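Local coordinates for hypothetical protein (Vibrio cholerae, PDB 2V1L) that is of unknown function but is encoded on a pathogenicity island and structurally resembles the human protein p32, at residues A132-T136 against E137-D141. Numbering follows the deposited sequence.
Sequences AYVAT and EAFDD
A Schellman motif closes the C-terminal end of helix 117-135, in which the carbonyl oxygens of Y133 and V134 accept from the backbone N-H groups of A138 and E137. Two backbone bonds identify it: A138 N donates to Y133 O at 2.8 Å, nearly straight at 163° at the hydrogen, and E137 N donates to V134 O at 2.9 Å, the donor sitting above the carbonyl plane rather than on a lone pair. E137 is the C-prime residue, and its positive phi (57°) puts it in the left-handed conformation, which ends the helix. T136 has already left helical geometry. T136 OG1 sits between its backbone N and carbonyl carbon (chi1 60°), from where it donates to A132 O at 2.9 Å, while T136 N reaches the same oxygen from the opposite face, which gives that carbonyl two donors. The turn also brings apolar groups together: A138 CB rests 3.8 Å from Y133 CB, and the buried F139 ring leans back toward the helix. F57 touches both A138 and F139 and meets the Y133 ring edge-to-face, tying the turn to a neighbouring loop before strand 141-144. V134 CG2 approaches the F139 ring at its edge, near the ring plane, 3.9 Å from F139 CE2; that same CE2 lies 3.8 Å from Y133 CB.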
loop_
_atom_site.group_PDB
_atom_site.type_symbol
_atom_site.label_atom_id
_atom_site.label_comp_id
_atom_site.label_asym_id
_atom_site.label_seq_id
_atom_site.Cartn_x
_atom_site.Cartn_y
_atom_site.Cartn_z
ATOM N N ALA A 132 3.593 -6.571 9.468
ATOM C CA ALA A 132 4.731 -6.865 10.349
ATOM C C ALA A 132 5.692 -5.680 10.506
ATOM O O ALA A 132 6.137 -5.368 11.625
ATOM C CB ALA A 132 5.475 -8.116 9.911
ATOM N N TYR A 133 6.014 -5.034 9.393
ATOM C CA TYR A 133 6.934 -3.889 9.356
ATOM C C TYR A 133 6.390 -2.731 10.170
ATOM O O TYR A 133 7.095 -2.165 10.979
ATOM C CB TYR A 133 7.110 -3.373 7.913
ATOM C CG TYR A 133 7.685 -4.381 6.942
ATOM C CD1 TYR A 133 8.365 -5.503 7.389
ATOM C CD2 TYR A 133 7.527 -4.202 5.542
ATOM C CE1 TYR A 133 8.893 -6.434 6.494
ATOM C CE2 TYR A 133 8.055 -5.124 4.635
ATOM C CZ TYR A 133 8.725 -6.223 5.118
ATOM O OH TYR A 133 9.221 -7.138 4.233
ATOM N N VAL A 134 5.142 -2.356 9.907
ATOM C CA VAL A 134 4.467 -1.312 10.664
ATOM C C VAL A 134 4.386 -1.587 12.173
ATOM O O VAL A 134 4.723 -0.728 12.976
ATOM C CB VAL A 134 3.067 -1.068 10.140
ATOM C CG1 VAL A 134 2.383 -0.029 11.012
ATOM C CG2 VAL A 134 3.122 -0.568 8.682
ATOM N N ALA A 135 3.958 -2.783 12.549
ATOM C CA ALA A 135 3.794 -3.120 13.970
ATOM C C ALA A 135 5.114 -3.134 14.748
ATOM O O ALA A 135 5.100 -2.996 15.969
ATOM C CB ALA A 135 3.076 -4.451 14.121
ATOM N N THR A 136 6.238 -3.332 14.033
ATOM C CA THR A 136 7.584 -3.279 14.612
ATOM C C THR A 136 8.283 -1.936 14.314
ATOM O O THR A 136 9.470 -1.799 14.513
ATOM C CB THR A 136 8.487 -4.507 14.207
ATOM O OG1 THR A 136 8.672 -4.593 12.782
ATOM C CG2 THR A 136 7.891 -5.797 14.719
ATOM N N GLU A 137 7.531 -0.949 13.838
ATOM C CA GLU A 137 8.069 0.403 13.594
ATOM C C GLU A 137 9.268 0.434 12.635
ATOM O O GLU A 137 10.299 1.073 12.915
ATOM C CB GLU A 137 8.349 1.120 14.945
ATOM C CG GLU A 137 7.032 1.552 15.629
ATOM C CD GLU A 137 7.128 1.754 17.130
ATOM O OE1 GLU A 137 8.088 2.421 17.608
ATOM O OE2 GLU A 137 6.211 1.262 17.840
ATOM N N ALA A 138 9.133 -0.261 11.500
ATOM C CA ALA A 138 10.178 -0.272 10.493
ATOM C C ALA A 138 10.322 1.095 9.819
ATOM O O ALA A 138 11.375 1.427 9.295
ATOM C CB ALA A 138 9.890 -1.332 9.457
ATOM N N PHE A 139 9.256 1.874 9.830
ATOM C CA PHE A 139 9.250 3.160 9.153
ATOM C C PHE A 139 9.373 4.318 10.151
ATOM O O PHE A 139 8.401 4.645 10.824
ATOM C CB PHE A 139 7.955 3.319 8.338
ATOM C CG PHE A 139 7.684 2.186 7.373
ATOM C CD1 PHE A 139 8.427 2.052 6.205
ATOM C CD2 PHE A 139 6.666 1.254 7.636
ATOM C CE1 PHE A 139 8.179 0.986 5.301
ATOM C CE2 PHE A 139 6.399 0.200 6.733
ATOM C CZ PHE A 139 7.155 0.069 5.575
ATOM N N ASP A 140 10.546 4.954 10.204
ATOM C CA ASP A 140 10.755 6.180 11.008
ATOM C C ASP A 140 10.080 7.463 10.480
ATOM O O ASP A 140 10.248 8.531 11.074
ATOM C CB ASP A 140 12.253 6.435 11.250
ATOM C CG ASP A 140 13.121 6.165 10.019
ATOM O OD1 ASP A 140 12.734 5.323 9.193
ATOM O OD2 ASP A 140 14.211 6.768 9.886
ATOM N N ASP A 141 9.309 7.362 9.390
ATOM C CA ASP A 141 8.753 8.528 8.690
ATOM C C ASP A 141 7.417 8.168 8.053
ATOM O O ASP A 141 7.379 7.637 6.942
ATOM C CB ASP A 141 9.772 8.992 7.620
ATOM C CG ASP A 141 9.323 10.235 6.808
ATOM O OD1 ASP A 141 8.157 10.698 6.904
ATOM O OD2 ASP A 141 10.178 10.728 6.024
HETATM O O HOH W 1 6.273 1.859 11.346
#